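Side-chain contacts in Alpha/beta hydrolase (Streptomyces albidoflavus, PDB 6KSU), which probably acts as a penicillin-binding-protein-like cyclase that closes non-ribosomal peptides into macrolactams by joining residues of opposite chirality: residues R28-A33 and P367-D372; L49-D54 and S58-G63; A90-Q95 and M192-A197; P379-A384 and L432-S437; G411-T416 and L425-D430. All coordinates share one frame; numbering follows the deposited sequence.

Contact 1: R28-A33 and P367-D372; sequences RDAVGA and PEAGLD
The helix turn bearing Ala30 runs past the loop at Ala369 with the two CA atoms 6.4 Å apart, a close spacing, with alanine on both sides. No hydrogen bond spans the gap; the contact is a three-residue instance of packing through methyl groups. The methyl of Ala369 points at the helix and meets two neighbours there, Ala30 CB at 4.3 Å and Val31 CG2 at 4.0 Å. Val31 reaches it through one branch: with CG1 anti to the backbone N (chi1 161°), CG2 is left beside that N, turned to the loop. The loop itself is bent by a local turn in which Gly370 N donates to Pro367 O at 2.9 Å, and Gly370 takes positive phi just after the touching methyl. That turn brings the chain out of helix 355-365, while Ala369 O accepts a bond from Arg53 NH1 on strand 46-53. The contact thus pairs the N-terminal helix 23-41 with the loop that follows helix 355-365, both lying over one face of the antiparallel sheet; Val31 also rests on Leu49, and Leu371 reaches Val51, Leu344 and Leu346 of strands 46-53 and 344-350.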
# COMPACT_ATOMS: atom_id res chain seq x y z
N ARG A 28 16.28 -9.98 20.57
CA ARG A 28 15.27 -10.85 19.98
C ARG A 28 14.28 -11.31 21.03
O ARG A 28 13.08 -11.45 20.76
CB ARG A 28 15.92 -12.06 19.30
CG ARG A 28 16.86 -11.75 18.14
CD ARG A 28 17.98 -12.81 18.06
NE ARG A 28 19.09 -12.39 17.21
CZ ARG A 28 20.37 -12.72 17.42
NH1 ARG A 28 20.70 -13.48 18.45
NH2 ARG A 28 21.31 -12.29 16.59
N ASP A 29 14.76 -11.58 22.25
CA ASP A 29 13.86 -11.95 23.34
C ASP A 29 12.92 -10.81 23.67
O ASP A 29 11.72 -11.02 23.84
CB ASP A 29 14.67 -12.35 24.57
CG ASP A 29 15.37 -13.67 24.38
OD1 ASP A 29 14.92 -14.44 23.50
OD2 ASP A 29 16.39 -13.91 25.07
N ALA A 30 13.46 -9.59 23.76
CA ALA A 30 12.62 -8.44 24.04
C ALA A 30 11.59 -8.22 22.94
O ALA A 30 10.47 -7.80 23.22
CB ALA A 30 13.47 -7.20 24.24
N VAL A 31 11.94 -8.50 21.69
CA VAL A 31 10.98 -8.25 20.62
C VAL A 31 9.83 -9.24 20.72
O VAL A 31 8.65 -8.85 20.76
CB VAL A 31 11.67 -8.30 19.24
CG1 VAL A 31 10.65 -8.50 18.13
CG2 VAL A 31 12.44 -7.03 19.00
N GLY A 32 10.15 -10.53 20.78
CA GLY A 32 9.11 -11.53 20.99
C GLY A 32 8.25 -11.24 22.21
O GLY A 32 7.02 -11.35 22.16
N ALA A 33 8.89 -10.88 23.32
CA ALA A 33 8.13 -10.55 24.52
C ALA A 33 7.28 -9.32 24.29
O ALA A 33 6.13 -9.26 24.76
CB ALA A 33 9.07 -10.35 25.71
N PRO A 367 11.38 0.67 19.71
CA PRO A 367 12.64 1.35 20.06
C PRO A 367 13.29 0.82 21.32
O PRO A 367 14.52 0.88 21.43
CB PRO A 367 12.21 2.81 20.21
CG PRO A 367 11.13 2.96 19.20
CD PRO A 367 10.38 1.63 19.20
N GLU A 368 12.53 0.28 22.27
CA GLU A 368 13.15 -0.29 23.46
C GLU A 368 13.87 -1.62 23.18
O GLU A 368 14.29 -2.30 24.13
CB GLU A 368 12.11 -0.44 24.58
CG GLU A 368 11.27 -1.69 24.58
CD GLU A 368 10.04 -1.54 25.46
OE1 GLU A 368 9.57 -0.39 25.64
OE2 GLU A 368 9.55 -2.58 25.97
N ALA A 369 14.07 -1.99 21.91
CA ALA A 369 15.04 -3.02 21.54
C ALA A 369 15.94 -2.57 20.39
O ALA A 369 16.52 -3.42 19.69
CB ALA A 369 14.34 -4.33 21.18
N GLY A 370 16.09 -1.26 20.17
CA GLY A 370 16.95 -0.72 19.13
C GLY A 370 16.33 -0.65 17.75
O GLY A 370 17.03 -0.26 16.79
N LEU A 371 15.06 -1.02 17.60
CA LEU A 371 14.37 -1.02 16.32
C LEU A 371 13.49 0.22 16.22
O LEU A 371 12.29 0.18 16.47
CB LEU A 371 13.52 -2.28 16.16
CG LEU A 371 14.24 -3.56 15.80
CD1 LEU A 371 13.31 -4.46 15.02
CD2 LEU A 371 15.45 -3.20 14.99
N ASP A 372 14.10 1.33 15.80
CA ASP A 372 13.40 2.61 15.70
C ASP A 372 12.90 2.81 14.26
O ASP A 372 13.50 3.52 13.45
CB ASP A 372 14.31 3.76 16.15
CG ASP A 372 15.73 3.64 15.60
OD1 ASP A 372 16.15 2.52 15.21
OD2 ASP A 372 16.42 4.68 15.54

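Contact 2: L49-D54 and S58-G63; sequences LSVYRD and SEYATG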
# COMPACT_ATOMS: atom_id res chain seq x y z
N LEU A 49 5.11 -11.81 13.19
CA LEU A 49 6.13 -10.78 13.11
C LEU A 49 7.43 -11.47 12.76
O LEU A 49 7.84 -12.44 13.42
CB LEU A 49 6.25 -9.98 14.41
CG LEU A 49 7.39 -8.95 14.50
CD1 LEU A 49 7.08 -7.66 13.68
CD2 LEU A 49 7.68 -8.61 15.94
N SER A 50 8.06 -11.03 11.69
CA SER A 50 9.35 -11.59 11.30
C SER A 50 10.33 -10.44 11.17
O SER A 50 9.99 -9.43 10.56
CB SER A 50 9.24 -12.37 9.99
OG SER A 50 8.36 -13.47 10.15
N VAL A 51 11.50 -10.58 11.77
CA VAL A 51 12.54 -9.56 11.75
C VAL A 51 13.83 -10.18 11.25
O VAL A 51 14.32 -11.15 11.85
CB VAL A 51 12.77 -8.96 13.15
CG1 VAL A 51 13.75 -7.80 13.07
CG2 VAL A 51 11.44 -8.57 13.77
N TYR A 52 14.39 -9.62 10.18
CA TYR A 52 15.73 -9.96 9.75
C TYR A 52 16.65 -8.85 10.22
O TYR A 52 16.42 -7.67 9.93
CB TYR A 52 15.81 -10.16 8.24
CG TYR A 52 17.20 -10.48 7.73
CD1 TYR A 52 17.73 -11.78 7.77
CD2 TYR A 52 18.01 -9.46 7.23
CE1 TYR A 52 19.03 -12.04 7.28
CE2 TYR A 52 19.26 -9.70 6.77
CZ TYR A 52 19.78 -10.99 6.79
OH TYR A 52 21.05 -11.16 6.31
N ARG A 53 17.68 -9.22 10.98
CA ARG A 53 18.57 -8.23 11.58
C ARG A 53 19.86 -8.92 12.01
O ARG A 53 19.83 -10.01 12.60
CB ARG A 53 17.89 -7.55 12.78
CG ARG A 53 18.88 -7.00 13.79
CD ARG A 53 18.34 -5.81 14.56
NE ARG A 53 17.36 -6.19 15.56
CZ ARG A 53 17.15 -5.49 16.68
NH1 ARG A 53 17.87 -4.40 16.91
NH2 ARG A 53 16.23 -5.89 17.54
N ASP A 54 20.99 -8.30 11.69
CA ASP A 54 22.31 -8.82 12.01
C ASP A 54 22.56 -10.16 11.33
O ASP A 54 23.18 -11.07 11.90
CB ASP A 54 22.51 -8.93 13.52
CG ASP A 54 22.66 -7.57 14.17
OD1 ASP A 54 22.02 -7.32 15.21
OD2 ASP A 54 23.44 -6.75 13.62
N SER A 58 14.39 -13.71 12.88
CA SER A 58 13.54 -14.04 14.02
C SER A 58 12.12 -14.19 13.50
O SER A 58 11.65 -13.32 12.76
CB SER A 58 13.57 -12.95 15.09
OG SER A 58 14.82 -12.90 15.77
N GLU A 59 11.43 -15.26 13.91
CA GLU A 59 10.07 -15.53 13.46
C GLU A 59 9.16 -15.69 14.67
O GLU A 59 9.30 -16.65 15.43
CB GLU A 59 9.98 -16.78 12.59
CG GLU A 59 10.95 -16.85 11.42
CD GLU A 59 10.64 -18.03 10.51
OE1 GLU A 59 9.87 -17.83 9.54
OE2 GLU A 59 11.12 -19.17 10.79
N TYR A 60 8.23 -14.76 14.83
CA TYR A 60 7.27 -14.82 15.91
C TYR A 60 5.90 -15.04 15.31
O TYR A 60 5.61 -14.53 14.22
CB TYR A 60 7.31 -13.53 16.73
CG TYR A 60 8.72 -13.08 17.10
CD1 TYR A 60 9.38 -13.59 18.22
CD2 TYR A 60 9.39 -12.12 16.35
CE1 TYR A 60 10.66 -13.16 18.57
CE2 TYR A 60 10.67 -11.69 16.69
CZ TYR A 60 11.30 -12.21 17.81
OH TYR A 60 12.57 -11.76 18.14
N ALA A 61 5.07 -15.83 15.99
CA ALA A 61 3.74 -16.15 15.49
C ALA A 61 2.90 -16.60 16.67
O ALA A 61 3.37 -17.37 17.50
CB ALA A 61 3.76 -17.27 14.44
N THR A 62 1.65 -16.13 16.71
CA THR A 62 0.80 -16.42 17.85
C THR A 62 -0.66 -16.38 17.42
O THR A 62 -1.01 -15.84 16.37
CB THR A 62 1.08 -15.43 18.98
OG1 THR A 62 0.51 -15.90 20.21
CG2 THR A 62 0.53 -14.02 18.63
N GLY A 63 -1.51 -16.99 18.25
CA GLY A 63 -2.94 -16.82 18.10
C GLY A 63 -3.55 -17.75 17.08
O GLY A 63 -3.01 -18.80 16.74
O HOH W 1 6.72 -14.98 11.87
O HOH W 2 16.39 -11.34 14.34
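Leu49 and Tyr60 lie side by side across two antiparallel strands, pointing the same way. Leu49 CD2 lies 3.9 Å from Tyr60 CD2, out of the ring plane, while Val51 CG2 meets Tyr60 CE2 at the edge, near the plane, at 4.3 Å. The ring leans this way because chi1 of -47° sets CG beside the backbone N, so that Tyr60 CD2 also passes 3.3 Å from Leu49 O, which lies near the ring plane. Tyr60 OH goes on to bond the carbonyl O of Arg28. Beneath the side chains, Leu49 with Tyr60 and Val51 with Ser58 are hydrogen-bonded pairs. The Tyr60 N to Leu49 O bond, 2.7 Å long, runs almost along the carbonyl direction, whereas Leu49 N meets Tyr60 O from 40° above its plane. Between them Ser50 and Glu59 form a non-hydrogen-bonded pair on the other face. There Ser50 OG is linked to Tyr60 O through a water, 2.8 Å from the OG, and both Ser50 and Glu59 bond Thr262. This is the beta hairpin of strands 46-53 and 56-63 at the edge of the antiparallel sheet in a beta-lactamase-like fold, with helix 23-41 on the Leu49 and Tyr60 face and helix 261-268 on the Ser50 face.

Contact 3: A90-Q95 and M192-A197; sequences AELVMQ and MDWWTA
Chi1 of -177° extends Leu92 away from its helix, CG anti to the backbone N, and chi1 of 171° swings Trp194 out to meet it. The leucine arrives with both methyls. CD2 approaches Trp194 CD1 obliquely at 4.2 Å and lies 4.3 Å from Ala197 CB, while CD1 settles 3.8 Å from Ala197 O, so the branched tip rests on the first turn of the facing helix. The two helices, 85-98 and 194-206, belong to the helical part of a beta-lactamase-like fold; the first of them starts at an SxxK-like sequence, which in serine beta-lactamases and penicillin-binding proteins carries the nucleophile. Ile186 of helix 176-189 also packs on Leu92 and Ala197. Asp193 N-caps the turn that Leu92 meets. Its OD1 accepts from Thr196 N at 2.8 Å, met from 46° above the carboxylate plane, and its OD2 accepts from Thr196 OG1 at 2.7 Å, on the syn side but tilted out of that plane. Thr196 thus meets both carboxylate oxygens, through its backbone N and its hydroxyl. Trp194 NE1 bonds Thr89 OG1 of the first helix, and Trp194 CE3 stands 3.6 Å above the ring of Trp195, displaced toward the rim.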
# COMPACT_ATOMS: atom_id res chain seq x y z
N ALA A 90 5.67 -4.88 -8.09
CA ALA A 90 6.77 -4.02 -8.50
C ALA A 90 8.03 -4.83 -8.69
O ALA A 90 8.78 -4.63 -9.66
CB ALA A 90 7.02 -2.92 -7.48
N GLU A 91 8.28 -5.76 -7.77
CA GLU A 91 9.45 -6.61 -7.89
C GLU A 91 9.38 -7.46 -9.15
O GLU A 91 10.38 -7.63 -9.86
CB GLU A 91 9.55 -7.47 -6.63
CG GLU A 91 10.23 -6.75 -5.43
CD GLU A 91 10.66 -7.76 -4.35
OE1 GLU A 91 10.03 -8.82 -4.28
OE2 GLU A 91 11.63 -7.51 -3.61
N LEU A 92 8.19 -7.97 -9.47
CA LEU A 92 7.99 -8.74 -10.68
C LEU A 92 8.24 -7.88 -11.91
O LEU A 92 8.97 -8.29 -12.83
CB LEU A 92 6.57 -9.29 -10.67
CG LEU A 92 6.19 -10.18 -11.84
CD1 LEU A 92 7.23 -11.27 -11.97
CD2 LEU A 92 4.81 -10.77 -11.59
N VAL A 93 7.68 -6.67 -11.93
CA VAL A 93 7.88 -5.77 -13.07
C VAL A 93 9.36 -5.45 -13.24
O VAL A 93 9.89 -5.42 -14.36
CB VAL A 93 7.04 -4.47 -12.88
CG1 VAL A 93 7.42 -3.44 -13.90
CG2 VAL A 93 5.57 -4.76 -12.96
N MET A 94 10.05 -5.20 -12.12
CA MET A 94 11.46 -4.85 -12.22
C MET A 94 12.30 -6.00 -12.76
O MET A 94 13.32 -5.75 -13.41
CB MET A 94 12.00 -4.39 -10.86
CG MET A 94 11.46 -3.06 -10.38
SD MET A 94 11.59 -1.69 -11.58
CE MET A 94 13.26 -1.16 -11.26
N GLN A 95 11.91 -7.26 -12.50
CA GLN A 95 12.62 -8.39 -13.10
C GLN A 95 12.61 -8.31 -14.62
O GLN A 95 13.64 -8.56 -15.27
CB GLN A 95 11.99 -9.71 -12.68
CG GLN A 95 12.51 -10.33 -11.43
CD GLN A 95 11.85 -11.66 -11.21
OE1 GLN A 95 10.88 -12.00 -11.88
NE2 GLN A 95 12.39 -12.46 -10.29
N MET A 192 2.62 -14.69 -19.95
CA MET A 192 1.84 -15.34 -18.91
C MET A 192 0.97 -14.34 -18.15
O MET A 192 1.33 -13.17 -17.98
CB MET A 192 2.72 -16.07 -17.90
CG MET A 192 3.92 -16.74 -18.48
SD MET A 192 5.06 -17.05 -17.13
CE MET A 192 6.19 -15.69 -17.34
N ASP A 193 -0.16 -14.84 -17.66
CA ASP A 193 -1.01 -14.04 -16.79
C ASP A 193 -0.26 -13.67 -15.50
O ASP A 193 0.77 -14.27 -15.15
CB ASP A 193 -2.29 -14.81 -16.46
CG ASP A 193 -2.04 -16.03 -15.59
OD1 ASP A 193 -1.88 -15.86 -14.36
OD2 ASP A 193 -2.01 -17.16 -16.13
N TRP A 194 -0.79 -12.67 -14.80
CA TRP A 194 -0.10 -12.14 -13.62
C TRP A 194 0.15 -13.22 -12.57
O TRP A 194 1.23 -13.27 -11.98
CB TRP A 194 -0.88 -10.97 -13.00
CG TRP A 194 -0.32 -10.55 -11.68
CD1 TRP A 194 0.72 -9.69 -11.47
CD2 TRP A 194 -0.75 -10.98 -10.37
NE1 TRP A 194 0.96 -9.55 -10.10
CE2 TRP A 194 0.07 -10.33 -9.42
CE3 TRP A 194 -1.77 -11.84 -9.92
CZ2 TRP A 194 -0.08 -10.53 -8.05
CZ3 TRP A 194 -1.91 -12.04 -8.56
CH2 TRP A 194 -1.08 -11.37 -7.63
N TRP A 195 -0.85 -14.08 -12.31
CA TRP A 195 -0.66 -15.16 -11.33
C TRP A 195 0.49 -16.07 -11.73
O TRP A 195 1.41 -16.32 -10.93
CB TRP A 195 -1.94 -15.99 -11.20
CG TRP A 195 -3.10 -15.32 -10.52
CD1 TRP A 195 -3.51 -15.52 -9.23
CD2 TRP A 195 -4.03 -14.40 -11.10
NE1 TRP A 195 -4.62 -14.75 -8.97
CE2 TRP A 195 -4.96 -14.06 -10.10
CE3 TRP A 195 -4.15 -13.82 -12.37
CZ2 TRP A 195 -6.01 -13.17 -10.33
CZ3 TRP A 195 -5.20 -12.93 -12.59
CH2 TRP A 195 -6.11 -12.61 -11.57
N THR A 196 0.45 -16.60 -12.95
CA THR A 196 1.48 -17.54 -13.39
C THR A 196 2.86 -16.89 -13.32
O THR A 196 3.81 -17.51 -12.85
CB THR A 196 1.17 -18.02 -14.81
OG1 THR A 196 -0.13 -18.63 -14.83
CG2 THR A 196 2.21 -19.03 -15.28
N ALA A 197 2.97 -15.65 -13.77
CA ALA A 197 4.25 -14.97 -13.78
C ALA A 197 4.72 -14.66 -12.36
O ALA A 197 5.90 -14.86 -12.04
CB ALA A 197 4.15 -13.69 -14.61

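Contact 4: P379-A384 and L432-S437; sequences PVPDSA and LFVARS
Val434 O accepts a backbone hydrogen bond from Ser426 N, which joins strand 432-437 to strand 420-427, and the side chain of the same Val434 touches Pro381. Across the contact itself there is no polar bond; two proline rings lie against two aliphatic side chains. Pro379 CG meets Leu432 CD2 at 3.7 Å, the closer of the two approaches, with ring and leucine set obliquely to each other. Two residues farther on in each segment, Pro381 CG stands 4.2 Å from Val434 CG2. In both cases the ring's outermost carbon makes the contact. The branch that answers it is set by rotation in each aliphatic chain. In Leu432 the first torsion only places CG beside the backbone N, and the further rotation about CB-CG (chi2 143°) presents CD2; in Val434 a chi1 of 172° places CG1 anti to the backbone N and leaves CG2 for the proline. Alternation explains the two-by-two pattern. Pro379 and Pro381 face the strand while Val380, between them, points away; on the strand, Leu432 and Val434 face the prolines while Phe433 turns to the other side, where its ring meets that of Phe449. Pro381 is also flanked by His428, and Leu432 by Phe302 from another loop. The extended, proline-rich linker is thus laid against the outside of the C-terminal domain, an eight-stranded antiparallel barrel with strands in sequence order, an up-and-down arrangement resembling that of lipocalins.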
# COMPACT_ATOMS: atom_id res chain seq x y z
N PRO A 379 1.39 16.92 8.46
CA PRO A 379 1.74 18.24 8.99
C PRO A 379 0.60 18.82 9.81
O PRO A 379 -0.58 18.59 9.54
CB PRO A 379 2.01 19.08 7.74
CG PRO A 379 1.22 18.40 6.67
CD PRO A 379 1.28 16.93 6.99
N VAL A 380 0.97 19.57 10.84
CA VAL A 380 0.03 20.39 11.60
C VAL A 380 0.37 21.85 11.31
O VAL A 380 1.53 22.24 11.47
CB VAL A 380 0.09 20.07 13.10
CG1 VAL A 380 -0.98 20.85 13.85
CG2 VAL A 380 -0.08 18.57 13.32
N PRO A 381 -0.59 22.66 10.87
CA PRO A 381 -0.25 24.02 10.40
C PRO A 381 0.07 24.97 11.55
O PRO A 381 -0.67 25.04 12.54
CB PRO A 381 -1.52 24.46 9.66
CG PRO A 381 -2.33 23.21 9.47
CD PRO A 381 -1.99 22.31 10.61
N ASP A 382 1.17 25.71 11.40
CA ASP A 382 1.56 26.70 12.41
C ASP A 382 0.60 27.88 12.42
O ASP A 382 0.22 28.38 13.48
CB ASP A 382 2.97 27.24 12.13
CG ASP A 382 3.99 26.16 11.89
OD1 ASP A 382 5.18 26.52 11.75
OD2 ASP A 382 3.62 24.97 11.84
N SER A 383 0.20 28.33 11.23
CA SER A 383 -0.38 29.64 11.00
C SER A 383 -1.88 29.65 11.31
O SER A 383 -2.51 28.62 11.52
CB SER A 383 -0.15 30.05 9.56
OG SER A 383 -0.78 29.14 8.68
N ALA A 384 -2.43 30.86 11.33
CA ALA A 384 -3.84 31.13 11.48
C ALA A 384 -4.56 30.86 10.16
O ALA A 384 -3.95 30.94 9.09
CB ALA A 384 -4.06 32.57 11.91
N LEU A 432 -2.19 24.29 2.52
CA LEU A 432 -2.73 23.26 3.38
C LEU A 432 -4.19 23.56 3.74
O LEU A 432 -4.67 24.68 3.61
CB LEU A 432 -1.91 23.14 4.66
CG LEU A 432 -0.67 22.25 4.58
CD1 LEU A 432 0.48 22.83 5.41
CD2 LEU A 432 -1.04 20.86 5.04
N PHE A 433 -4.88 22.52 4.20
CA PHE A 433 -6.23 22.71 4.71
C PHE A 433 -6.55 21.61 5.70
O PHE A 433 -6.08 20.47 5.57
CB PHE A 433 -7.29 22.70 3.61
CG PHE A 433 -7.57 21.34 3.03
CD1 PHE A 433 -7.03 20.97 1.80
CD2 PHE A 433 -8.39 20.43 3.69
CE1 PHE A 433 -7.31 19.75 1.25
CE2 PHE A 433 -8.65 19.19 3.15
CZ PHE A 433 -8.12 18.84 1.93
N VAL A 434 -7.38 21.96 6.66
CA VAL A 434 -7.94 21.01 7.61
C VAL A 434 -9.46 21.13 7.54
O VAL A 434 -10.01 22.24 7.59
CB VAL A 434 -7.43 21.30 9.03
CG1 VAL A 434 -8.17 20.44 10.06
CG2 VAL A 434 -5.95 21.07 9.09
N ALA A 435 -10.13 19.99 7.37
CA ALA A 435 -11.59 19.91 7.34
C ALA A 435 -12.04 19.23 8.62
O ALA A 435 -11.73 18.05 8.84
CB ALA A 435 -12.08 19.15 6.11
N ARG A 436 -12.75 19.95 9.48
CA ARG A 436 -13.24 19.37 10.73
C ARG A 436 -14.68 18.95 10.54
O ARG A 436 -15.50 19.73 10.07
CB ARG A 436 -13.10 20.34 11.91
CG ARG A 436 -13.53 19.69 13.27
CD ARG A 436 -12.37 19.20 14.20
NE ARG A 436 -12.25 17.73 14.27
CZ ARG A 436 -11.57 17.06 15.20
NH1 ARG A 436 -10.95 17.70 16.18
NH2 ARG A 436 -11.53 15.74 15.17
N SER A 437 -14.99 17.70 10.90
CA SER A 437 -16.32 17.15 10.66
C SER A 437 -17.33 17.64 11.68
O SER A 437 -17.00 17.84 12.85
CB SER A 437 -16.34 15.64 10.72
OG SER A 437 -17.67 15.23 10.46

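Contact 5: G411-T416 and L425-D430; sequences GDLFLT and LSLHED
Leu413 stands near the open end of the hairpin formed by strands 413-417 and 420-427, part of the eight-stranded barrel, and its side chain can be traced inward atom by atom. CB lies over the facing strand, 3.9 Å from Leu425 CB and 3.8 Å from Leu425 O. Chi1 of -70° then places CG beside the backbone N and anti to the carbonyl carbon, which carries the chain's end toward Leu427. There Leu413 CD1 meets Leu427 CD1 at 3.7 Å and Leu427 CG at 3.9 Å. The two leucines have much the same torsions, yet their side chains cross at about a right angle and touch through their CD1 methyls. The backbones diverge as well: the axes of the short strand segments make 126° and approach to 6.1 Å, well short of true antiparallel alignment, as strands do where a barrel wall curves and twists. One bond between the segments bridges this splay. Leu425 N donates to Leu413 O at 3.0 Å, arriving from 40° above the carbonyl plane. Phe433 of the next strand covers Leu425 and Leu427, and Leu403 and Val405 of the preceding strand flank Leu415, so these leucines contribute to the apolar interior of the barrel. At the other side of the same cluster, Leu425 CD2 extends to Leu415 CD1, 4.3 Å away.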
# COMPACT_ATOMS: atom_id res chain seq x y z
N GLY A 411 -20.55 33.31 3.98
CA GLY A 411 -19.28 33.24 3.28
C GLY A 411 -18.22 32.31 3.86
O GLY A 411 -17.04 32.44 3.50
N ASP A 412 -18.58 31.38 4.74
CA ASP A 412 -17.62 30.44 5.30
C ASP A 412 -17.49 29.19 4.43
O ASP A 412 -18.47 28.73 3.82
CB ASP A 412 -18.02 30.05 6.73
CG ASP A 412 -17.69 31.13 7.75
OD1 ASP A 412 -18.39 31.21 8.79
OD2 ASP A 412 -16.72 31.90 7.52
N LEU A 413 -16.29 28.63 4.38
CA LEU A 413 -16.01 27.47 3.52
C LEU A 413 -16.37 26.13 4.17
O LEU A 413 -16.04 25.87 5.34
CB LEU A 413 -14.54 27.45 3.12
CG LEU A 413 -14.09 28.54 2.15
CD1 LEU A 413 -12.68 28.26 1.66
CD2 LEU A 413 -15.07 28.62 0.99
N PHE A 414 -17.01 25.26 3.39
CA PHE A 414 -17.34 23.91 3.82
C PHE A 414 -16.88 22.88 2.80
O PHE A 414 -16.67 23.18 1.62
CB PHE A 414 -18.84 23.76 4.07
CG PHE A 414 -19.32 24.55 5.23
CD1 PHE A 414 -19.47 23.96 6.48
CD2 PHE A 414 -19.56 25.91 5.09
CE1 PHE A 414 -19.88 24.71 7.60
CE2 PHE A 414 -19.98 26.67 6.18
CZ PHE A 414 -20.15 26.06 7.44
N LEU A 415 -16.69 21.66 3.29
CA LEU A 415 -16.44 20.50 2.46
C LEU A 415 -17.62 19.56 2.61
O LEU A 415 -17.95 19.16 3.73
CB LEU A 415 -15.13 19.83 2.88
CG LEU A 415 -14.39 18.96 1.88
CD1 LEU A 415 -13.67 19.85 0.93
CD2 LEU A 415 -13.41 18.05 2.61
N THR A 416 -18.28 19.23 1.51
CA THR A 416 -19.44 18.36 1.56
C THR A 416 -19.13 17.03 0.87
O THR A 416 -18.23 16.93 0.03
CB THR A 416 -20.67 19.02 0.92
OG1 THR A 416 -20.42 19.23 -0.47
CG2 THR A 416 -20.98 20.38 1.57
N LEU A 425 -14.12 23.94 6.69
CA LEU A 425 -12.87 23.94 5.93
C LEU A 425 -12.02 25.14 6.33
O LEU A 425 -12.41 26.28 6.10
CB LEU A 425 -13.16 23.99 4.43
CG LEU A 425 -11.97 23.78 3.47
CD1 LEU A 425 -11.26 22.44 3.77
CD2 LEU A 425 -12.46 23.78 2.07
N SER A 426 -10.87 24.89 6.93
CA SER A 426 -9.92 25.94 7.26
C SER A 426 -8.79 25.92 6.24
O SER A 426 -8.15 24.88 6.06
CB SER A 426 -9.34 25.78 8.66
OG SER A 426 -10.31 26.03 9.62
N LEU A 427 -8.57 27.06 5.59
CA LEU A 427 -7.48 27.21 4.64
C LEU A 427 -6.25 27.74 5.36
O LEU A 427 -6.36 28.68 6.16
CB LEU A 427 -7.88 28.15 3.51
CG LEU A 427 -8.93 27.63 2.53
CD1 LEU A 427 -9.05 28.56 1.36
CD2 LEU A 427 -8.58 26.21 2.06
N HIS A 428 -5.09 27.15 5.08
CA HIS A 428 -3.85 27.47 5.78
C HIS A 428 -2.76 27.76 4.76
O HIS A 428 -2.95 27.62 3.55
CB HIS A 428 -3.43 26.33 6.71
CG HIS A 428 -4.16 26.33 8.02
ND1 HIS A 428 -5.27 25.55 8.24
CD2 HIS A 428 -3.96 27.04 9.15
CE1 HIS A 428 -5.71 25.76 9.47
NE2 HIS A 428 -4.94 26.68 10.04
N GLU A 429 -1.59 28.15 5.26
CA GLU A 429 -0.47 28.51 4.40
C GLU A 429 0.11 27.26 3.74
O GLU A 429 -0.13 26.13 4.16
CB GLU A 429 0.60 29.25 5.19
CG GLU A 429 0.26 30.75 5.39
CD GLU A 429 1.33 31.52 6.15
OE1 GLU A 429 2.47 31.62 5.65
OE2 GLU A 429 1.02 32.05 7.25
N ASP A 430 0.88 27.49 2.68
CA ASP A 430 1.45 26.43 1.85
C ASP A 430 0.37 25.57 1.20
O ASP A 430 0.60 24.40 0.86
CB ASP A 430 2.42 25.55 2.65
CG ASP A 430 3.63 26.33 3.17
OD1 ASP A 430 4.15 27.19 2.43
OD2 ASP A 430 4.04 26.08 4.33

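From the N terminus, helix 23-41 opens the longest loop, which contact 1 closes more than 330 residues later. Contacts 2 and 3 are nested within it, one after the other: contact 2 closes a tight hairpin at the edge of the seven-stranded sheet, directly beside contact 1, and contact 3 closes a loop of about a hundred residues among the helices, its centre 27 Å from that of contact 2. Only after contact 1 has closed does contact 4 open, fastening the interdomain linker to the barrel wall, and contact 5 is nested inside it as a second hairpin. None cross. Contacts 1 to 3 lie in the beta-lactamase-like region, contacts 4 and 5 in the C-terminal barrel.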